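Local coordinates for protein SusD homolog (Bacteroides ovatus, PDB 4F53) that probably binds glycans, such as mucin O-glycans, at the outer membrane as a SusD-type lipoprotein built on TPR-like helical repeats, at residues Asp109-Ile121 / Ile166-Phe178. Residues are numbered along the deposited sequence; the frame is centred on the assembly and turned at random.
Sequences DELFLSLAELYRI and IITVLGKFGNQSF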
ATOM      1  N   ASP A 109      27.849  -8.827 -11.642  1.00 67.08           N
ATOM      2  CA  ASP A 109      26.785  -9.392 -12.480  1.00 65.60           C
ATOM      3  C   ASP A 109      25.670  -8.367 -12.678  1.00 63.53           C
ATOM      4  O   ASP A 109      24.968  -8.009 -11.732  1.00 61.22           O
ATOM      5  CB  ASP A 109      26.234 -10.695 -11.860  1.00 67.91           C
ATOM      6  CG  ASP A 109      25.154 -11.437 -12.643  1.00 86.71           C
ATOM      7  OD1 ASP A 109      24.870 -11.047 -13.800  1.00 89.57           O
ATOM      8  OD2 ASP A 109      24.620 -12.427 -12.112  1.00 97.08           O
ATOM      9  N   GLU A 110      25.518  -7.925 -13.928  1.00 57.98           N
ATOM     10  CA  GLU A 110      24.563  -6.941 -14.413  1.00 55.31           C
ATOM     11  C   GLU A 110      23.115  -7.279 -14.015  1.00 54.70           C
ATOM     12  O   GLU A 110      22.352  -6.371 -13.691  1.00 52.38           O
ATOM     13  CB  GLU A 110      24.687  -6.848 -15.939  1.00 57.71           C
ATOM     14  CG  GLU A 110      24.074  -5.602 -16.558  1.00 71.18           C
ATOM     15  CD  GLU A 110      24.151  -5.519 -18.074  1.00 92.50           C
ATOM     16  OE1 GLU A 110      24.355  -6.569 -18.729  1.00 80.62           O
ATOM     17  OE2 GLU A 110      23.987  -4.398 -18.608  1.00 86.47           O
ATOM     18  N   LEU A 111      22.747  -8.566 -14.029  1.00 49.67           N
ATOM     19  CA  LEU A 111      21.401  -8.989 -13.695  1.00 46.97           C
ATOM     20  C   LEU A 111      21.117  -8.797 -12.191  1.00 53.58           C
ATOM     21  O   LEU A 111      20.052  -8.273 -11.831  1.00 52.53           O
ATOM     22  CB  LEU A 111      21.175 -10.450 -14.131  1.00 46.83           C
ATOM     23  CG  LEU A 111      19.794 -11.071 -13.818  1.00 50.11           C
ATOM     24  CD1 LEU A 111      18.659 -10.295 -14.472  1.00 48.06           C
ATOM     25  CD2 LEU A 111      19.728 -12.494 -14.279  1.00 53.75           C
ATOM     26  N   PHE A 112      22.072  -9.189 -11.324  1.00 51.24           N
ATOM     27  CA  PHE A 112      21.922  -9.089  -9.874  1.00 50.20           C
ATOM     28  C   PHE A 112      21.979  -7.639  -9.395  1.00 49.46           C
ATOM     29  O   PHE A 112      21.294  -7.286  -8.441  1.00 47.31           O
ATOM     30  CB  PHE A 112      22.970  -9.960  -9.165  1.00 54.05           C
ATOM     31  CG  PHE A 112      22.436 -11.337  -8.852  1.00 57.35           C
ATOM     32  CD1 PHE A 112      22.366 -12.319  -9.841  1.00 63.10           C
ATOM     33  CD2 PHE A 112      21.951 -11.645  -7.579  1.00 60.66           C
ATOM     34  CE1 PHE A 112      21.827 -13.587  -9.559  1.00 65.10           C
ATOM     35  CE2 PHE A 112      21.431 -12.919  -7.290  1.00 63.79           C
ATOM     36  CZ  PHE A 112      21.366 -13.878  -8.282  1.00 62.98           C
ATOM     37  N   LEU A 113      22.756  -6.797 -10.073  1.00 46.03           N
ATOM     38  CA  LEU A 113      22.863  -5.376  -9.731  1.00 44.42           C
ATOM     39  C   LEU A 113      21.599  -4.635 -10.175  1.00 46.42           C
ATOM     40  O   LEU A 113      21.166  -3.708  -9.485  1.00 45.16           O
ATOM     41  CB  LEU A 113      24.120  -4.750 -10.357  1.00 45.39           C
ATOM     42  CG  LEU A 113      25.441  -5.307  -9.866  1.00 49.78           C
ATOM     43  CD1 LEU A 113      26.544  -5.000 -10.857  1.00 52.13           C
ATOM     44  CD2 LEU A 113      25.758  -4.856  -8.429  1.00 47.27           C
ATOM     45  N   SER A 114      20.981  -5.090 -11.289  1.00 41.20           N
ATOM     46  CA  SER A 114      19.740  -4.521 -11.806  1.00 39.57           C
ATOM     47  C   SER A 114      18.569  -4.875 -10.896  1.00 40.60           C
ATOM     48  O   SER A 114      17.735  -4.020 -10.607  1.00 36.38           O
ATOM     49  CB  SER A 114      19.490  -4.987 -13.234  1.00 43.00           C
ATOM     50  OG  SER A 114      20.398  -4.302 -14.081  1.00 50.46           O
ATOM     51  N   LEU A 115      18.538  -6.122 -10.405  1.00 40.09           N
ATOM     52  CA  LEU A 115      17.509  -6.568  -9.471  1.00 39.45           C
ATOM     53  C   LEU A 115      17.656  -5.846  -8.118  1.00 41.97           C
ATOM     54  O   LEU A 115      16.663  -5.404  -7.562  1.00 40.02           O
ATOM     55  CB  LEU A 115      17.585  -8.076  -9.283  1.00 40.35           C
ATOM     56  CG  LEU A 115      17.031  -8.915 -10.414  1.00 45.49           C
ATOM     57  CD1 LEU A 115      17.450 -10.340 -10.230  1.00 47.33           C
ATOM     58  CD2 LEU A 115      15.516  -8.805 -10.498  1.00 45.08           C
ATOM     59  N   ALA A 116      18.901  -5.679  -7.622  1.00 39.84           N
ATOM     60  CA  ALA A 116      19.188  -4.950  -6.380  1.00 39.41           C
ATOM     61  C   ALA A 116      18.658  -3.508  -6.481  1.00 41.99           C
ATOM     62  O   ALA A 116      18.004  -3.036  -5.551  1.00 41.69           O
ATOM     63  CB  ALA A 116      20.690  -4.955  -6.097  1.00 41.25           C
ATOM     64  N   GLU A 117      18.883  -2.845  -7.636  1.00 38.05           N
ATOM     65  CA  GLU A 117      18.386  -1.495  -7.914  1.00 37.24           C
ATOM     66  C   GLU A 117      16.860  -1.462  -8.016  1.00 40.04           C
ATOM     67  O   GLU A 117      16.256  -0.493  -7.563  1.00 39.41           O
ATOM     68  CB  GLU A 117      18.996  -0.925  -9.207  1.00 39.32           C
ATOM     69  CG  GLU A 117      19.045   0.596  -9.225  1.00 42.50           C
ATOM     70  CD  GLU A 117      19.926   1.211  -8.153  1.00 54.15           C
ATOM     71  OE1 GLU A 117      20.902   0.551  -7.723  1.00 45.02           O
ATOM     72  OE2 GLU A 117      19.632   2.354  -7.731  1.00 39.96           O
ATOM     73  N   LEU A 118      16.241  -2.501  -8.618  1.00 35.64           N
ATOM     74  CA  LEU A 118      14.782  -2.608  -8.727  1.00 33.11           C
ATOM     75  C   LEU A 118      14.156  -2.663  -7.318  1.00 36.23           C
ATOM     76  O   LEU A 118      13.178  -1.965  -7.071  1.00 34.26           O
ATOM     77  CB  LEU A 118      14.370  -3.833  -9.565  1.00 32.62           C
ATOM     78  CG  LEU A 118      12.847  -4.084  -9.746  1.00 35.22           C
ATOM     79  CD1 LEU A 118      12.172  -2.945 -10.490  1.00 34.06           C
ATOM     80  CD2 LEU A 118      12.595  -5.387 -10.476  1.00 35.70           C
ATOM     81  N   TYR A 119      14.750  -3.457  -6.388  1.00 32.87           N
ATOM     82  CA  TYR A 119      14.278  -3.589  -5.007  1.00 31.59           C
ATOM     83  C   TYR A 119      14.418  -2.264  -4.292  1.00 36.71           C
ATOM     84  O   TYR A 119      13.478  -1.851  -3.627  1.00 37.10           O
ATOM     85  CB  TYR A 119      15.039  -4.707  -4.254  1.00 33.32           C
ATOM     86  CG  TYR A 119      14.960  -6.075  -4.910  1.00 33.01           C
ATOM     87  CD1 TYR A 119      13.853  -6.442  -5.684  1.00 33.35           C
ATOM     88  CD2 TYR A 119      15.977  -7.011  -4.736  1.00 33.51           C
ATOM     89  CE1 TYR A 119      13.767  -7.706  -6.266  1.00 32.32           C
ATOM     90  CE2 TYR A 119      15.909  -8.271  -5.335  1.00 33.62           C
ATOM     91  CZ  TYR A 119      14.796  -8.619  -6.079  1.00 38.19           C
ATOM     92  OH  TYR A 119      14.743  -9.855  -6.666  1.00 40.78           O
ATOM     93  N   ARG A 120      15.555  -1.565  -4.494  1.00 33.63           N
ATOM     94  CA  ARG A 120      15.818  -0.224  -3.956  1.00 33.24           C
ATOM     95  C   ARG A 120      14.732   0.772  -4.376  1.00 36.33           C
ATOM     96  O   ARG A 120      14.225   1.496  -3.531  1.00 34.34           O
ATOM     97  CB  ARG A 120      17.183   0.281  -4.433  1.00 31.11           C
ATOM     98  CG  ARG A 120      17.632   1.501  -3.685  1.00 26.42           C
ATOM     99  CD  ARG A 120      18.796   2.115  -4.409  1.00 35.90           C
ATOM    100  NE  ARG A 120      19.228   3.331  -3.733  1.00 44.03           N
ATOM    101  CZ  ARG A 120      19.914   4.300  -4.315  1.00 57.91           C
ATOM    102  NH1 ARG A 120      20.247   4.209  -5.596  1.00 48.17           N
ATOM    103  NH2 ARG A 120      20.266   5.374  -3.626  1.00 47.17           N
ATOM    104  N   ILE A 121      14.368   0.791  -5.682  1.00 33.04           N
ATOM    105  CA  ILE A 121      13.314   1.659  -6.203  1.00 31.11           C
ATOM    106  C   ILE A 121      11.971   1.373  -5.481  1.00 34.40           C
ATOM    107  O   ILE A 121      11.400   2.303  -4.930  1.00 34.04           O
ATOM    108  CB  ILE A 121      13.200   1.554  -7.746  1.00 31.85           C
ATOM    109  CG1 ILE A 121      14.470   2.143  -8.391  1.00 32.95           C
ATOM    110  CG2 ILE A 121      11.933   2.284  -8.241  1.00 29.36           C
ATOM    111  CD1 ILE A 121      14.671   1.879  -9.876  1.00 29.21           C
ATOM    112  N   ILE A 166      17.054  -0.730 -16.053  1.00 39.24           N
ATOM    113  CA  ILE A 166      16.760  -2.046 -15.470  1.00 37.26           C
ATOM    114  C   ILE A 166      15.891  -2.833 -16.464  1.00 40.29           C
ATOM    115  O   ILE A 166      16.157  -4.002 -16.712  1.00 41.42           O
ATOM    116  CB  ILE A 166      16.084  -1.912 -14.061  1.00 37.80           C
ATOM    117  CG1 ILE A 166      17.062  -1.364 -13.018  1.00 37.46           C
ATOM    118  CG2 ILE A 166      15.418  -3.236 -13.573  1.00 36.98           C
ATOM    119  CD1 ILE A 166      16.358  -0.728 -11.816  1.00 35.60           C
ATOM    120  N   ILE A 167      14.869  -2.188 -17.039  1.00 36.67           N
ATOM    121  CA  ILE A 167      13.968  -2.802 -18.024  1.00 35.51           C
ATOM    122  C   ILE A 167      14.800  -3.316 -19.247  1.00 41.71           C
ATOM    123  O   ILE A 167      14.578  -4.439 -19.704  1.00 42.45           O
ATOM    124  CB  ILE A 167      12.858  -1.790 -18.408  1.00 36.87           C
ATOM    125  CG1 ILE A 167      11.840  -1.638 -17.248  1.00 35.07           C
ATOM    126  CG2 ILE A 167      12.143  -2.199 -19.718  1.00 36.74           C
ATOM    127  CD1 ILE A 167      10.952  -0.391 -17.298  1.00 33.15           C
ATOM    128  N   THR A 168      15.759  -2.493 -19.749  1.00 38.89           N
ATOM    129  CA  THR A 168      16.662  -2.823 -20.866  1.00 39.87           C
ATOM    130  C   THR A 168      17.501  -4.063 -20.504  1.00 44.43           C
ATOM    131  O   THR A 168      17.573  -4.987 -21.303  1.00 45.52           O
ATOM    132  CB  THR A 168      17.535  -1.604 -21.226  1.00 49.32           C
ATOM    133  OG1 THR A 168      16.667  -0.545 -21.662  1.00 47.77           O
ATOM    134  CG2 THR A 168      18.580  -1.909 -22.319  1.00 49.28           C
ATOM    135  N   VAL A 169      18.086  -4.102 -19.289  1.00 41.82           N
ATOM    136  CA  VAL A 169      18.888  -5.234 -18.809  1.00 42.47           C
ATOM    137  C   VAL A 169      18.010  -6.511 -18.710  1.00 46.45           C
ATOM    138  O   VAL A 169      18.399  -7.545 -19.233  1.00 48.30           O
ATOM    139  CB  VAL A 169      19.607  -4.915 -17.470  1.00 44.99           C
ATOM    140  CG1 VAL A 169      20.223  -6.169 -16.847  1.00 45.02           C
ATOM    141  CG2 VAL A 169      20.671  -3.838 -17.672  1.00 45.51           C
ATOM    142  N   LEU A 170      16.827  -6.420 -18.112  1.00 41.49           N
ATOM    143  CA  LEU A 170      15.952  -7.587 -17.949  1.00 41.07           C
ATOM    144  C   LEU A 170      15.444  -8.136 -19.301  1.00 49.27           C
ATOM    145  O   LEU A 170      15.267  -9.358 -19.427  1.00 50.44           O
ATOM    146  CB  LEU A 170      14.779  -7.268 -17.035  1.00 38.60           C
ATOM    147  CG  LEU A 170      15.111  -6.958 -15.571  1.00 42.22           C
ATOM    148  CD1 LEU A 170      13.871  -6.536 -14.827  1.00 39.71           C
ATOM    149  CD2 LEU A 170      15.787  -8.137 -14.878  1.00 43.88           C
ATOM    150  N   GLY A 171      15.227  -7.230 -20.268  1.00 45.17           N
ATOM    151  CA  GLY A 171      14.804  -7.539 -21.631  1.00 45.79           C
ATOM    152  C   GLY A 171      15.824  -8.356 -22.405  1.00 53.37           C
ATOM    153  O   GLY A 171      15.445  -9.336 -23.050  1.00 53.98           O
ATOM    154  N   LYS A 172      17.134  -7.970 -22.321  1.00 53.07           N
ATOM    155  CA  LYS A 172      18.185  -8.672 -23.049  0.50 55.88           C
ATOM    156  C   LYS A 172      18.429 -10.078 -22.480  1.00 62.22           C
ATOM    157  O   LYS A 172      18.813 -10.952 -23.249  1.00 62.90           O
ATOM    158  CB  LYS A 172      19.486  -7.854 -23.164  0.50 60.18           C
ATOM    159  CG  LYS A 172      20.322  -7.686 -21.907  0.50 74.06           C
ATOM    160  CD  LYS A 172      21.502  -6.775 -22.202  0.50 81.69           C
ATOM    161  CE  LYS A 172      22.694  -7.059 -21.334  0.50 90.33           C
ATOM    162  NZ  LYS A 172      23.365  -8.338 -21.691  0.50 98.10           N
ATOM    163  N   PHE A 173      18.150 -10.327 -21.180  1.00 61.44           N
ATOM    164  CA  PHE A 173      18.270 -11.680 -20.609  1.00 62.56           C
ATOM    165  C   PHE A 173      17.106 -12.557 -21.089  1.00 71.32           C
ATOM    166  O   PHE A 173      17.221 -13.774 -21.084  1.00 73.30           O
ATOM    167  CB  PHE A 173      18.388 -11.665 -19.078  1.00 62.58           C
ATOM    168  CG  PHE A 173      19.766 -11.215 -18.667  1.00 64.74           C
ATOM    169  CD1 PHE A 173      20.832 -12.104 -18.660  1.00 69.28           C
ATOM    170  CD2 PHE A 173      20.021  -9.884 -18.377  1.00 65.97           C
ATOM    171  CE1 PHE A 173      22.120 -11.671 -18.349  1.00 71.21           C
ATOM    172  CE2 PHE A 173      21.312  -9.452 -18.075  1.00 69.99           C
ATOM    173  CZ  PHE A 173      22.351 -10.348 -18.060  1.00 69.85           C
ATOM    174  N   GLY A 174      16.039 -11.922 -21.571  1.00 68.66           N
ATOM    175  CA  GLY A 174      14.875 -12.564 -22.163  1.00 68.61           C
ATOM    176  C   GLY A 174      14.327 -13.766 -21.436  1.00 72.82           C
ATOM    177  O   GLY A 174      13.762 -13.631 -20.344  1.00 72.04           O
ATOM    178  N   ASN A 175      14.497 -14.948 -22.049  1.00 70.54           N
ATOM    179  CA  ASN A 175      13.966 -16.187 -21.490  1.00 70.85           C
ATOM    180  C   ASN A 175      15.001 -16.965 -20.656  1.00 73.53           C
ATOM    181  O   ASN A 175      14.695 -18.062 -20.174  1.00 73.36           O
ATOM    182  CB  ASN A 175      13.309 -17.048 -22.569  1.00 77.02           C
ATOM    183  CG  ASN A 175      11.923 -16.525 -22.913  1.00120.76           C
ATOM    184  OD1 ASN A 175      11.065 -16.289 -22.033  1.00115.83           O
ATOM    185  ND2 ASN A 175      11.688 -16.283 -24.200  1.00117.80           N
ATOM    186  N   GLN A 176      16.167 -16.340 -20.387  1.00 68.62           N
ATOM    187  CA  GLN A 176      17.186 -16.908 -19.500  1.00 68.25           C
ATOM    188  C   GLN A 176      16.695 -16.776 -18.052  1.00 69.43           C
ATOM    189  O   GLN A 176      15.946 -15.849 -17.713  1.00 68.06           O
ATOM    190  CB  GLN A 176      18.570 -16.240 -19.674  1.00 70.46           C
ATOM    191  CG  GLN A 176      19.192 -16.415 -21.062  1.00 86.96           C
ATOM    192  CD  GLN A 176      20.570 -15.792 -21.195  1.00120.03           C
ATOM    193  OE1 GLN A 176      20.838 -14.672 -20.743  1.00115.41           O
ATOM    194  NE2 GLN A 176      21.471 -16.486 -21.879  1.00120.49           N
ATOM    195  N   SER A 177      17.100 -17.727 -17.214  1.00 63.98           N
ATOM    196  CA  SER A 177      16.724 -17.764 -15.808  0.50 61.52           C
ATOM    197  C   SER A 177      17.954 -17.675 -14.920  1.00 63.19           C
ATOM    198  O   SER A 177      19.026 -18.108 -15.319  1.00 63.85           O
ATOM    199  CB  SER A 177      15.949 -19.046 -15.503  0.50 65.68           C
ATOM    200  OG  SER A 177      15.598 -19.151 -14.131  0.50 75.27           O
ATOM    201  N   PHE A 178      17.797 -17.117 -13.720  1.00 56.27           N
ATOM    202  CA  PHE A 178      18.870 -17.043 -12.725  1.00 55.12           C
ATOM    203  C   PHE A 178      18.490 -18.013 -11.597  1.00 57.86           C
ATOM    204  O   PHE A 178      17.422 -18.634 -11.668  1.00 56.23           O
ATOM    205  CB  PHE A 178      19.146 -15.617 -12.233  1.00 55.29           C
ATOM    206  CG  PHE A 178      17.997 -14.891 -11.578  1.00 54.59           C
ATOM    207  CD1 PHE A 178      17.082 -14.169 -12.342  1.00 56.20           C
ATOM    208  CD2 PHE A 178      17.881 -14.850 -10.192  1.00 55.41           C
ATOM    209  CE1 PHE A 178      16.042 -13.459 -11.729  1.00 54.85           C
ATOM    210  CE2 PHE A 178      16.848 -14.133  -9.579  1.00 56.12           C
ATOM    211  CZ  PHE A 178      15.930 -13.453 -10.351  1.00 53.17           C
TER
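I166 is a knob in a hole formed by S114, E117, L118 and I121, with its CD1 3.7 Å from CD1 of I121. The helices run roughly antiparallel, at 138°, as in the TPR-like helical scaffold of SusD proteins, and W193 and L200 of helix 190-207 back L118. One turn on, V169 lays CG1 against S114 OG (3.3 Å), while its CG2 touches both that hydroxyl and OE2 of E110. The hydroxyl, turned back beside its own backbone N (chi1 -74°), donates to E110 O at 2.9 Å. L170 then brings CD2 to L111 CD1, the two side chains crossing at about a right angle. Farther out, at the exposed side, one of the two conformers of K172 brings NZ 3.6 Å from E110 OE1, a long and doubtful salt bridge. F173 offers a ring face to L111 CB, a CH-pi contact 4.2 Å from the centroid. Past a type II' turn from F173 to Q176, in which G174 takes positive phi, the chain turns aside, and F178 receives L115 CD1 over one face, 3.9 Å from its centroid, while L111 CD2 and the obliquely set F112 ring adjoin it. With no hydrogen bond crossing the interface, cohesion rests on apolar packing, and the peripheral ion pair probably adds little.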